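Local coordinates for ABC transporter, periplasmic substrate-binding protein (Vibrio cholerae O1 biovar eltor, PDB 1TWY) that probably binds phosphate in the periplasm and hands it to an ABC-type membrane importer, at residues A[67-72]-A[84-89]; A[100-105]-A[226-231]; A[122-127]-A[174-179]. All coordinates share one frame; numbering follows the deposited sequence.

Interaction 1. Residues A[67-72]-A[84-89]; sequences AGISLL and RYLTES
In the periplasmic-binding-protein fold, helix 65-73 packs against the loop that follows strand 79-82, and Ile69 carries the helix side of that contact by reaching to Arg84 and Leu86. Its delta methyl does all the touching: Ile69 CD1 lies 3.8 Å from Arg84 NH2 and 3.9 Å from Leu86 CD1. CG1 stands anti to the carbonyl carbon (chi1 -68°), and this sends the longer branch outward from the helix to the loop. Isoleucine suits the place because its long CG1-CD1 branch carries one methyl from the helix to both the guanidinium and the leucine. Ile69 and Leu86 run past each other in opposite directions, while Ile69 CD1 approaches the guanidinium obliquely.

The polar end of Arg84 is fixed from several sides. Arg84 NH1 donates to Tyr85 O at 3.1 Å with an N-H...O angle of 146°; the acceptor lies near the guanidinium plane, although the donor is tilted from the carbonyl plane. Arg84 NH1 also forms a salt bridge with Glu90 OE1, and NH2 bonds to Thr66 OG1 in the first turn of the same helix. These bonds fix the guanidinium's rotation, and Ile69 CD1 packs against the group so held.

Around the contact, Ile69 also touches Thr82 of strand 79-82, and both Ile69 and Leu86 rest on Leu242 of strand 236-243.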
ATOM      1  N   ALA A  67       0.356 -13.272  -8.023  1.00 18.28           N
ATOM      2  CA  ALA A  67       0.666 -13.782  -9.350  1.00 18.01           C
ATOM      3  C   ALA A  67       2.131 -13.500  -9.629  1.00 22.85           C
ATOM      4  O   ALA A  67       2.799 -14.270 -10.247  1.00 21.82           O
ATOM      5  CB  ALA A  67      -0.247 -13.170 -10.376  1.00 22.51           C
ATOM      6  N   GLY A  68       2.618 -12.324  -9.190  1.00 18.82           N
ATOM      7  CA  GLY A  68       4.006 -12.020  -9.378  1.00 17.26           C
ATOM      8  C   GLY A  68       4.942 -13.052  -8.749  1.00 19.46           C
ATOM      9  O   GLY A  68       5.879 -13.425  -9.460  1.00 21.98           O
ATOM     10  N   ILE A  69       4.721 -13.387  -7.496  1.00 20.47           N
ATOM     11  CA  ILE A  69       5.498 -14.415  -6.798  1.00 19.91           C
ATOM     12  C   ILE A  69       5.436 -15.698  -7.624  1.00 22.39           C
ATOM     13  O   ILE A  69       6.465 -16.317  -7.851  1.00 23.51           O
ATOM     14  CB  ILE A  69       4.969 -14.625  -5.421  1.00 20.15           C
ATOM     15  CG1 ILE A  69       5.223 -13.373  -4.526  1.00 19.89           C
ATOM     16  CG2 ILE A  69       5.563 -15.867  -4.825  1.00 24.49           C
ATOM     17  CD1 ILE A  69       4.404 -13.286  -3.296  1.00 23.40           C
ATOM     18  N   SER A  70       4.247 -16.100  -8.050  1.00 20.46           N
ATOM     19  CA  SER A  70       4.109 -17.345  -8.812  1.00 22.74           C
ATOM     20  C   SER A  70       4.878 -17.325 -10.112  1.00 21.76           C
ATOM     21  O   SER A  70       5.548 -18.309 -10.460  1.00 22.89           O
ATOM     22  CB  SER A  70       2.640 -17.577  -9.121  1.00 23.69           C
ATOM     23  OG  SER A  70       2.488 -18.802  -9.875  1.00 29.04           O
ATOM     24  N   LEU A  71       4.786 -16.221 -10.855  1.00 20.12           N
ATOM     25  CA  LEU A  71       5.499 -16.077 -12.094  1.00 19.19           C
ATOM     26  C   LEU A  71       7.010 -16.159 -11.940  1.00 22.72           C
ATOM     27  O   LEU A  71       7.704 -16.662 -12.791  1.00 22.47           O
ATOM     28  CB  LEU A  71       5.053 -14.804 -12.829  1.00 17.02           C
ATOM     29  CG  LEU A  71       3.611 -14.780 -13.368  1.00 21.20           C
ATOM     30  CD1 LEU A  71       3.203 -13.290 -13.774  1.00 26.34           C
ATOM     31  CD2 LEU A  71       3.513 -15.611 -14.537  1.00 22.62           C
ATOM     32  N   LEU A  72       7.526 -15.551 -10.892  1.00 20.77           N
ATOM     33  CA  LEU A  72       8.966 -15.650 -10.583  1.00 20.17           C
ATOM     34  C   LEU A  72       9.357 -17.078 -10.213  1.00 21.28           C
ATOM     35  O   LEU A  72      10.409 -17.544 -10.706  1.00 23.20           O
ATOM     36  CB  LEU A  72       9.340 -14.714  -9.442  1.00 21.56           C
ATOM     37  CG  LEU A  72      10.794 -14.718  -9.027  1.00 21.16           C
ATOM     38  CD1 LEU A  72      11.710 -14.228 -10.048  1.00 27.37           C
ATOM     39  CD2 LEU A  72      10.943 -13.903  -7.705  1.00 20.24           C
ATOM     40  N   ARG A  84       3.352  -6.319   0.004  1.00 19.40           N
ATOM     41  CA  ARG A  84       3.155  -6.988   1.284  1.00 19.78           C
ATOM     42  C   ARG A  84       4.299  -7.890   1.536  1.00 19.61           C
ATOM     43  O   ARG A  84       5.025  -8.257   0.603  1.00 21.11           O
ATOM     44  CB  ARG A  84       1.902  -7.830   1.313  1.00 24.29           C
ATOM     45  CG  ARG A  84       1.898  -8.888   0.247  1.00 26.17           C
ATOM     46  CD  ARG A  84       0.702  -9.806   0.376  1.00 20.63           C
ATOM     47  NE  ARG A  84       0.589 -10.825  -0.670  1.00 19.31           N
ATOM     48  CZ  ARG A  84       1.245 -11.985  -0.663  1.00 25.95           C
ATOM     49  NH1 ARG A  84       2.160 -12.223   0.242  1.00 22.77           N
ATOM     50  NH2 ARG A  84       1.051 -12.880  -1.646  1.00 28.09           N
ATOM     51  N   TYR A  85       4.562  -8.192   2.801  1.00 22.85           N
ATOM     52  CA  TYR A  85       5.546  -9.204   3.130  1.00 26.83           C
ATOM     53  C   TYR A  85       5.032 -10.584   2.669  1.00 24.03           C
ATOM     54  O   TYR A  85       3.832 -10.811   2.456  1.00 22.71           O
ATOM     55  CB  TYR A  85       5.855  -9.176   4.634  1.00 27.82           C
ATOM     56  CG  TYR A  85       6.507  -7.893   5.077  1.00 21.67           C
ATOM     57  CD1 TYR A  85       7.817  -7.645   4.790  1.00 22.54           C
ATOM     58  CD2 TYR A  85       5.829  -6.921   5.902  1.00 23.92           C
ATOM     59  CE1 TYR A  85       8.404  -6.518   5.192  1.00 20.83           C
ATOM     60  CE2 TYR A  85       6.492  -5.774   6.271  1.00 25.14           C
ATOM     61  CZ  TYR A  85       7.772  -5.579   5.865  1.00 24.57           C
ATOM     62  OH  TYR A  85       8.518  -4.438   6.205  1.00 30.46           O
ATOM     63  N   LEU A  86       5.984 -11.473   2.481  1.00 30.04           N
ATOM     64  CA  LEU A  86       5.729 -12.835   2.022  1.00 31.62           C
ATOM     65  C   LEU A  86       5.291 -13.627   3.270  1.00 34.76           C
ATOM     66  O   LEU A  86       5.670 -13.318   4.421  1.00 31.44           O
ATOM     67  CB  LEU A  86       7.014 -13.425   1.461  1.00 30.19           C
ATOM     68  CG  LEU A  86       7.139 -13.521  -0.060  1.00 35.68           C
ATOM     69  CD1 LEU A  86       6.996 -12.222  -0.625  1.00 26.76           C
ATOM     70  CD2 LEU A  86       8.508 -14.173  -0.413  1.00 36.16           C
ATOM     71  N   THR A  87       4.471 -14.621   3.027  1.00 35.41           N
ATOM     72  CA  THR A  87       4.107 -15.589   4.093  1.00 37.39           C
ATOM     73  C   THR A  87       5.230 -16.619   4.303  1.00 42.29           C
ATOM     74  O   THR A  87       6.231 -16.738   3.536  1.00 37.96           O
ATOM     75  CB  THR A  87       2.750 -16.287   3.739  1.00 34.49           C
ATOM     76  OG1 THR A  87       2.852 -17.018   2.510  1.00 36.28           O
ATOM     77  CG2 THR A  87       1.662 -15.215   3.459  1.00 46.28           C
ATOM     78  N   GLU A  88       5.054 -17.369   5.379  1.00 46.36           N
ATOM     79  CA  GLU A  88       5.846 -18.540   5.665  1.00 48.92           C
ATOM     80  C   GLU A  88       5.954 -19.421   4.447  1.00 45.63           C
ATOM     81  O   GLU A  88       7.056 -19.759   4.029  1.00 44.27           O
ATOM     82  CB  GLU A  88       5.175 -19.323   6.813  1.00 54.75           C
ATOM     83  CG  GLU A  88       5.457 -18.753   8.204  1.00 64.16           C
ATOM     84  CD  GLU A  88       6.899 -18.984   8.640  1.00 70.97           C
ATOM     85  OE1 GLU A  88       7.656 -19.653   7.876  1.00 75.08           O
ATOM     86  OE2 GLU A  88       7.266 -18.509   9.747  1.00 69.83           O
ATOM     87  N   SER A  89       4.805 -19.749   3.847  1.00 44.42           N
ATOM     88  CA  SER A  89       4.739 -20.687   2.708  1.00 45.66           C
ATOM     89  C   SER A  89       5.357 -20.160   1.418  1.00 41.42           C
ATOM     90  O   SER A  89       5.706 -20.932   0.500  1.00 44.68           O
ATOM     91  CB  SER A  89       3.261 -21.158   2.498  1.00 46.82           C
ATOM     92  OG  SER A  89       2.789 -20.960   1.166  1.00 54.41           O
TER

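Interaction 2. Residues A[100-105]-A[226-231]; sequences LAFDGL and DNIAKH
Phe102 and His231 form an offset edge-to-face (T-shaped) aromatic pair, the edge of the imidazole directed at the phenyl face, where strand 96-109 of the periplasmic-binding-protein fold meets the Schellman-capped end of helix 225-229. The ring centroids are 5.0 Å apart and the planes stand at 89°. His231 CE1 leads, 3.4 Å from Phe102 CZ, and the offset puts it by CZ, CE2 and CE1 at the far end of the phenyl rather than over its middle.

Beside the rings, Ile228 supplies two methyls to the strand. Ile228 CG2 packs on Phe102 CB at 3.8 Å, and Ile228 CD1 comes to 3.9 Å from Gly104 CA. CG1 is placed beside the backbone N, anti to the carbonyl carbon, and the delta methyl at its end spans toward the strand. Gly104, having no side chain, lets that methyl come directly to the backbone, which is why the smallest residue suits this position.

His231 is the first residue to leave helical geometry. In the Schellman motif its positive phi of 60° ends the helix, and two bonds run back into the last turn; with CG beside the backbone N (chi1 -61°), the ring reaches the strand.

Further out, Phe102 touches Tyr85 and Pro238, while Ile228 rests on Ser236 of strand 236-243 and on Ile206. On the other side of the strand, Asp103 points away from the helix and forms a salt bridge with Arg237. Just before Phe102, Leu100 and Ala101 both face Phe239, a classic beta bulge. At the helix end itself, His231 N donates to Ile228 O at 3.0 Å.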
ATOM      1  N   LEU A 100      12.187  -1.864  -1.493  1.00 17.44           N
ATOM      2  CA  LEU A 100      12.371  -0.733  -2.333  1.00 16.97           C
ATOM      3  C   LEU A 100      11.935   0.572  -1.682  1.00 19.61           C
ATOM      4  O   LEU A 100      12.564   1.635  -1.871  1.00 20.77           O
ATOM      5  CB  LEU A 100      11.618  -0.846  -3.666  1.00 19.27           C
ATOM      6  CG  LEU A 100      11.722   0.149  -4.776  1.00 20.22           C
ATOM      7  CD1 LEU A 100      13.045  -0.014  -5.531  1.00 24.86           C
ATOM      8  CD2 LEU A 100      10.585   0.006  -5.748  1.00 23.09           C
ATOM      9  N   ALA A 101      10.818   0.514  -0.965  1.00 18.15           N
ATOM     10  CA  ALA A 101      10.221   1.687  -0.335  1.00 17.36           C
ATOM     11  C   ALA A 101       9.127   1.291   0.593  1.00 18.50           C
ATOM     12  O   ALA A 101       8.735   0.149   0.596  1.00 17.41           O
ATOM     13  CB  ALA A 101       9.719   2.642  -1.371  1.00 19.75           C
ATOM     14  N   PHE A 102       8.606   2.228   1.377  1.00 18.60           N
ATOM     15  CA  PHE A 102       7.372   2.035   2.123  1.00 19.57           C
ATOM     16  C   PHE A 102       6.356   2.966   1.557  1.00 22.04           C
ATOM     17  O   PHE A 102       6.648   3.984   0.984  1.00 17.98           O
ATOM     18  CB  PHE A 102       7.550   2.278   3.597  1.00 20.11           C
ATOM     19  CG  PHE A 102       8.318   1.168   4.301  1.00 23.90           C
ATOM     20  CD1 PHE A 102       7.713  -0.048   4.553  1.00 28.43           C
ATOM     21  CD2 PHE A 102       9.599   1.363   4.746  1.00 36.95           C
ATOM     22  CE1 PHE A 102       8.391  -1.066   5.186  1.00 31.15           C
ATOM     23  CE2 PHE A 102      10.285   0.336   5.364  1.00 37.66           C
ATOM     24  CZ  PHE A 102       9.658  -0.871   5.578  1.00 27.96           C
ATOM     25  N   ASP A 103       5.092   2.553   1.643  1.00 17.47           N
ATOM     26  CA  ASP A 103       4.011   3.411   1.160  1.00 17.56           C
ATOM     27  C   ASP A 103       3.010   3.536   2.287  1.00 20.74           C
ATOM     28  O   ASP A 103       2.726   2.599   2.968  1.00 23.99           O
ATOM     29  CB  ASP A 103       3.407   2.767  -0.095  1.00 21.62           C
ATOM     30  CG  ASP A 103       2.202   3.457  -0.620  1.00 25.72           C
ATOM     31  OD1 ASP A 103       2.199   4.710  -0.737  1.00 24.50           O
ATOM     32  OD2 ASP A 103       1.173   2.763  -0.848  1.00 30.49           O
ATOM     33  N   GLY A 104       2.592   4.703   2.646  1.00 19.66           N
ATOM     34  CA  GLY A 104       1.812   4.847   3.865  1.00 18.81           C
ATOM     35  C   GLY A 104       0.324   5.160   3.529  1.00 21.86           C
ATOM     36  O   GLY A 104      -0.004   5.539   2.378  1.00 19.47           O
ATOM     37  N   LEU A 105      -0.549   4.867   4.482  1.00 16.08           N
ATOM     38  CA  LEU A 105      -1.946   5.189   4.421  1.00 18.04           C
ATOM     39  C   LEU A 105      -2.270   6.158   5.526  1.00 20.71           C
ATOM     40  O   LEU A 105      -1.765   5.992   6.640  1.00 19.76           O
ATOM     41  CB  LEU A 105      -2.799   3.914   4.618  1.00 21.30           C
ATOM     42  CG  LEU A 105      -2.731   2.803   3.569  1.00 24.87           C
ATOM     43  CD1 LEU A 105      -3.682   1.681   3.969  1.00 27.25           C
ATOM     44  CD2 LEU A 105      -3.198   3.248   2.253  1.00 31.78           C
ATOM     45  N   ASP A 226       8.782  10.556   8.169  1.00 28.19           N
ATOM     46  CA  ASP A 226       9.648  10.125   9.247  1.00 31.38           C
ATOM     47  C   ASP A 226       9.139   9.044  10.177  1.00 25.37           C
ATOM     48  O   ASP A 226       9.836   8.075  10.435  1.00 28.13           O
ATOM     49  CB  ASP A 226      10.207  11.325  10.076  1.00 37.49           C
ATOM     50  CG  ASP A 226      11.354  10.870  10.988  1.00 43.41           C
ATOM     51  OD1 ASP A 226      12.366  10.362  10.441  1.00 53.74           O
ATOM     52  OD2 ASP A 226      11.263  10.852  12.240  1.00 53.98           O
ATOM     53  N   ASN A 227       7.855   9.123  10.564  1.00 25.76           N
ATOM     54  CA  ASN A 227       7.276   8.096  11.445  1.00 25.10           C
ATOM     55  C   ASN A 227       7.058   6.747  10.727  1.00 20.91           C
ATOM     56  O   ASN A 227       7.149   5.689  11.329  1.00 25.00           O
ATOM     57  CB  ASN A 227       5.973   8.548  12.126  1.00 25.83           C
ATOM     58  CG  ASN A 227       6.187   9.603  13.211  1.00 32.74           C
ATOM     59  OD1 ASN A 227       7.288   9.788  13.724  1.00 31.39           O
ATOM     60  ND2 ASN A 227       5.107  10.303  13.562  1.00 28.41           N
ATOM     61  N   ILE A 228       6.894   6.792   9.392  1.00 24.57           N
ATOM     62  CA  ILE A 228       6.748   5.594   8.671  1.00 23.68           C
ATOM     63  C   ILE A 228       8.117   4.894   8.589  1.00 27.71           C
ATOM     64  O   ILE A 228       8.190   3.721   8.787  1.00 30.84           O
ATOM     65  CB  ILE A 228       6.173   5.845   7.314  1.00 25.53           C
ATOM     66  CG1 ILE A 228       4.668   5.993   7.420  1.00 24.70           C
ATOM     67  CG2 ILE A 228       6.461   4.606   6.412  1.00 25.68           C
ATOM     68  CD1 ILE A 228       4.129   6.829   6.372  1.00 24.76           C
ATOM     69  N   ALA A 229       9.152   5.697   8.394  1.00 31.31           N
ATOM     70  CA  ALA A 229      10.523   5.256   8.074  1.00 33.37           C
ATOM     71  C   ALA A 229      11.110   4.617   9.299  1.00 40.26           C
ATOM     72  O   ALA A 229      11.971   3.755   9.169  1.00 43.66           O
ATOM     73  CB  ALA A 229      11.399   6.477   7.640  1.00 32.05           C
ATOM     74  N   LYS A 230      10.645   5.066  10.471  1.00 41.47           N
ATOM     75  CA  LYS A 230      11.016   4.556  11.808  1.00 43.51           C
ATOM     76  C   LYS A 230      10.013   3.529  12.372  1.00 42.71           C
ATOM     77  O   LYS A 230      10.170   2.982  13.495  1.00 39.42           O
ATOM     78  CB  LYS A 230      11.112   5.742  12.805  1.00 48.06           C
ATOM     79  CG  LYS A 230      12.514   6.359  12.934  1.00 51.14           C
ATOM     80  CD  LYS A 230      12.578   7.861  12.563  1.00 59.32           C
ATOM     81  CE  LYS A 230      14.003   8.500  12.749  1.00 62.74           C
ATOM     82  NZ  LYS A 230      15.172   7.566  12.486  1.00 59.71           N
ATOM     83  N   HIS A 231       8.964   3.260  11.612  1.00 37.17           N
ATOM     84  CA  HIS A 231       7.921   2.349  12.051  1.00 40.77           C
ATOM     85  C   HIS A 231       7.198   2.775  13.341  1.00 33.72           C
ATOM     86  O   HIS A 231       6.589   1.943  13.985  1.00 35.69           O
ATOM     87  CB  HIS A 231       8.474   0.923  12.225  1.00 46.72           C
ATOM     88  CG  HIS A 231       9.025   0.346  10.962  1.00 57.63           C
ATOM     89  ND1 HIS A 231       8.405   0.512   9.739  1.00 64.25           N
ATOM     90  CD2 HIS A 231      10.155  -0.368  10.721  1.00 64.84           C
ATOM     91  CE1 HIS A 231       9.123  -0.086   8.804  1.00 66.60           C
ATOM     92  NE2 HIS A 231      10.187  -0.631   9.373  1.00 61.44           N
TER

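Interaction 3. Residues A[122-127]-A[174-179]; sequences QLYGIY and VSDVAP
Tyr127 O, near the C-terminal end of helix 120-128, takes bonds from Ala178 N and a water, with a CA-H...O contact from Val177 in the loop after strand 172-175. Ala178 N donates to Tyr127 O at 3.0 Å, and the bond is nearly straight at both ends, with an N-H...O angle of 168° and a C=O...N angle of 161°. The water donates to Tyr127 O at 3.1 Å and also to Ala178 O, so it spans the two backbones. Val177 CA lies 3.5 Å from Tyr127 O.

The side chains of Tyr127 and Val177 lie alongside each other, pointing the same way. Val177 CG1, anti to its own backbone N (chi1 175°), comes to the edge of the tyrosine ring, 4.0 Å from Tyr127 CD2. A compact branched valine fits here because CG1 meets both the ring edge and the carbonyl oxygen. The far end of Tyr127 is held elsewhere, its hydroxyl bonding to Val147 O and its ring stacking edge-to-face with Phe159.

A second link is made through another water. It lies 2.6 Å from Tyr124 OH, in the plane of that ring, and donates to Asp176 OD2 at 2.7 Å. Asp176 OD2 also has a salt bridge with Lys128.

The chemistry therefore joins helix to loop through one backbone bond and two waters. Lys128 probably offsets much of the Asp176 charge; what remains may still favour the magnesium ion of the Gly164 and Thr166 site, about 5 Å from that side chain and too far for direct coordination.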
ATOM      1  N   GLN A 122     -10.203   0.722  18.047  1.00 22.47           N
ATOM      2  CA  GLN A 122     -11.263   1.612  17.614  1.00 20.70           C
ATOM      3  C   GLN A 122     -11.500   1.552  16.141  1.00 18.39           C
ATOM      4  O   GLN A 122     -12.588   1.412  15.683  1.00 18.48           O
ATOM      5  CB  GLN A 122     -10.923   3.013  18.040  1.00 20.31           C
ATOM      6  CG  GLN A 122     -10.939   3.196  19.603  1.00 22.20           C
ATOM      7  CD  GLN A 122     -10.493   4.586  20.085  1.00 23.25           C
ATOM      8  OE1 GLN A 122      -9.606   5.180  19.457  1.00 21.79           O
ATOM      9  NE2 GLN A 122     -11.239   5.169  21.002  1.00 25.04           N
ATOM     10  N   LEU A 123     -10.441   1.709  15.365  1.00 18.72           N
ATOM     11  CA  LEU A 123     -10.640   1.634  13.907  1.00 16.95           C
ATOM     12  C   LEU A 123     -11.113   0.334  13.453  1.00 16.74           C
ATOM     13  O   LEU A 123     -11.946   0.257  12.573  1.00 18.53           O
ATOM     14  CB  LEU A 123      -9.315   2.042  13.220  1.00 21.20           C
ATOM     15  CG  LEU A 123      -9.408   2.344  11.704  1.00 21.49           C
ATOM     16  CD1 LEU A 123     -10.314   3.476  11.409  1.00 21.47           C
ATOM     17  CD2 LEU A 123      -7.991   2.652  11.254  1.00 26.61           C
ATOM     18  N   TYR A 124     -10.626  -0.756  14.010  1.00 18.63           N
ATOM     19  CA  TYR A 124     -11.156  -2.060  13.659  1.00 17.98           C
ATOM     20  C   TYR A 124     -12.637  -2.160  13.951  1.00 16.96           C
ATOM     21  O   TYR A 124     -13.463  -2.598  13.127  1.00 15.36           O
ATOM     22  CB  TYR A 124     -10.362  -3.147  14.428  1.00 17.51           C
ATOM     23  CG  TYR A 124     -10.926  -4.548  14.247  1.00 17.64           C
ATOM     24  CD1 TYR A 124     -10.520  -5.360  13.177  1.00 18.56           C
ATOM     25  CD2 TYR A 124     -11.891  -5.092  15.124  1.00 19.35           C
ATOM     26  CE1 TYR A 124     -10.965  -6.636  12.986  1.00 19.20           C
ATOM     27  CE2 TYR A 124     -12.342  -6.316  14.929  1.00 18.39           C
ATOM     28  CZ  TYR A 124     -11.920  -7.134  13.820  1.00 21.92           C
ATOM     29  OH  TYR A 124     -12.420  -8.437  13.658  1.00 22.55           O
ATOM     30  N   GLY A 125     -12.992  -1.805  15.181  1.00 17.11           N
ATOM     31  CA  GLY A 125     -14.397  -1.746  15.501  1.00 14.92           C
ATOM     32  C   GLY A 125     -15.343  -0.924  14.702  1.00 16.44           C
ATOM     33  O   GLY A 125     -16.487  -1.343  14.342  1.00 16.27           O
ATOM     34  N   ILE A 126     -14.821   0.229  14.249  1.00 19.02           N
ATOM     35  CA  ILE A 126     -15.608   1.028  13.323  1.00 18.74           C
ATOM     36  C   ILE A 126     -15.835   0.364  11.941  1.00 16.81           C
ATOM     37  O   ILE A 126     -16.942   0.219  11.455  1.00 17.55           O
ATOM     38  CB  ILE A 126     -14.880   2.409  13.155  1.00 17.15           C
ATOM     39  CG1 ILE A 126     -15.058   3.263  14.417  1.00 21.60           C
ATOM     40  CG2 ILE A 126     -15.416   3.177  11.896  1.00 17.44           C
ATOM     41  CD1 ILE A 126     -14.141   4.398  14.515  1.00 18.03           C
ATOM     42  N   TYR A 127     -14.766  -0.171  11.362  1.00 18.78           N
ATOM     43  CA  TYR A 127     -14.855  -0.853  10.064  1.00 18.81           C
ATOM     44  C   TYR A 127     -15.633  -2.142  10.135  1.00 21.00           C
ATOM     45  O   TYR A 127     -16.245  -2.523   9.167  1.00 20.03           O
ATOM     46  CB  TYR A 127     -13.471  -0.985   9.362  1.00 16.69           C
ATOM     47  CG  TYR A 127     -13.202   0.284   8.582  1.00 21.27           C
ATOM     48  CD1 TYR A 127     -12.728   1.415   9.190  1.00 18.88           C
ATOM     49  CD2 TYR A 127     -13.416   0.312   7.248  1.00 18.44           C
ATOM     50  CE1 TYR A 127     -12.571   2.605   8.498  1.00 16.30           C
ATOM     51  CE2 TYR A 127     -13.186   1.496   6.517  1.00 14.93           C
ATOM     52  CZ  TYR A 127     -12.810   2.582   7.108  1.00 14.81           C
ATOM     53  OH  TYR A 127     -12.644   3.820   6.428  1.00 18.69           O
ATOM     54  N   VAL A 174     -11.474 -13.059   2.621  1.00 20.03           N
ATOM     55  CA  VAL A 174     -12.572 -12.290   2.162  1.00 22.58           C
ATOM     56  C   VAL A 174     -12.653 -11.027   3.015  1.00 24.67           C
ATOM     57  O   VAL A 174     -12.366 -11.052   4.233  1.00 21.96           O
ATOM     58  CB  VAL A 174     -13.861 -13.103   2.416  1.00 25.68           C
ATOM     59  CG1 VAL A 174     -15.145 -12.300   2.173  1.00 33.46           C
ATOM     60  CG2 VAL A 174     -13.784 -14.314   1.520  1.00 31.90           C
ATOM     61  N   SER A 175     -13.072  -9.908   2.435  1.00 21.04           N
ATOM     62  CA  SER A 175     -13.214  -8.709   3.238  1.00 20.53           C
ATOM     63  C   SER A 175     -14.230  -8.918   4.376  1.00 22.19           C
ATOM     64  O   SER A 175     -15.334  -9.415   4.156  1.00 20.84           O
ATOM     65  CB  SER A 175     -13.678  -7.510   2.381  1.00 25.21           C
ATOM     66  OG  SER A 175     -13.905  -6.386   3.165  1.00 20.47           O
ATOM     67  N   ASP A 176     -13.866  -8.403   5.558  1.00 17.07           N
ATOM     68  CA  ASP A 176     -14.717  -8.558   6.759  1.00 18.13           C
ATOM     69  C   ASP A 176     -15.233  -7.182   7.213  1.00 18.54           C
ATOM     70  O   ASP A 176     -15.796  -7.009   8.316  1.00 20.66           O
ATOM     71  CB  ASP A 176     -13.903  -9.168   7.861  1.00 20.09           C
ATOM     72  CG  ASP A 176     -14.761  -9.832   8.965  1.00 20.85           C
ATOM     73  OD1 ASP A 176     -15.898 -10.237   8.730  1.00 25.92           O
ATOM     74  OD2 ASP A 176     -14.249  -9.929  10.060  1.00 23.10           O
ATOM     75  N   VAL A 177     -15.133  -6.191   6.352  1.00 19.32           N
ATOM     76  CA  VAL A 177     -15.689  -4.870   6.581  1.00 20.29           C
ATOM     77  C   VAL A 177     -17.182  -4.975   6.414  1.00 17.27           C
ATOM     78  O   VAL A 177     -17.714  -5.612   5.500  1.00 22.59           O
ATOM     79  CB  VAL A 177     -15.112  -3.810   5.553  1.00 17.73           C
ATOM     80  CG1 VAL A 177     -15.696  -2.498   5.636  1.00 16.55           C
ATOM     81  CG2 VAL A 177     -13.656  -3.638   5.843  1.00 25.74           C
ATOM     82  N   ALA A 178     -17.827  -4.329   7.312  1.00 21.69           N
ATOM     83  CA  ALA A 178     -19.294  -4.340   7.289  1.00 25.45           C
ATOM     84  C   ALA A 178     -19.845  -3.873   5.960  1.00 29.38           C
ATOM     85  O   ALA A 178     -19.447  -2.882   5.465  1.00 21.94           O
ATOM     86  CB  ALA A 178     -19.779  -3.490   8.368  1.00 28.40           C
ATOM     87  N   PRO A 179     -20.765  -4.564   5.349  1.00 27.32           N
ATOM     88  CA  PRO A 179     -21.132  -4.204   3.987  1.00 28.90           C
ATOM     89  C   PRO A 179     -22.027  -2.943   3.942  1.00 25.63           C
ATOM     90  O   PRO A 179     -22.358  -2.513   2.865  1.00 27.65           O
ATOM     91  CB  PRO A 179     -21.888  -5.455   3.474  1.00 37.69           C
ATOM     92  CG  PRO A 179     -22.480  -6.005   4.669  1.00 32.72           C
ATOM     93  CD  PRO A 179     -21.460  -5.782   5.801  1.00 36.62           C
TER
HETATM   94  O   HOH W   1     -11.912  -9.357  11.251  1.00 27.54           O
HETATM   95  O   HOH W   2     -18.327  -0.979   7.452  1.00 26.58           O

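From the N terminus, interaction 1 closes first: helix 65-73 meets the loop after strand 79-82 across an 11-residue connection. It is complete before interaction 2 opens on strand 96-109, so the two are in series, yet they touch, Tyr85 OH lying 3.5 Å from Phe102 CE1. Interaction 2 closes a far longer loop, 120 residues between its segments, by bringing helix 225-229 back to that strand. Interaction 3 is nested inside this loop, joining helix 120-128 to the chain after strand 172-175, and its nearest atoms are about 8 Å from those of interaction 2. None of the three crosses another.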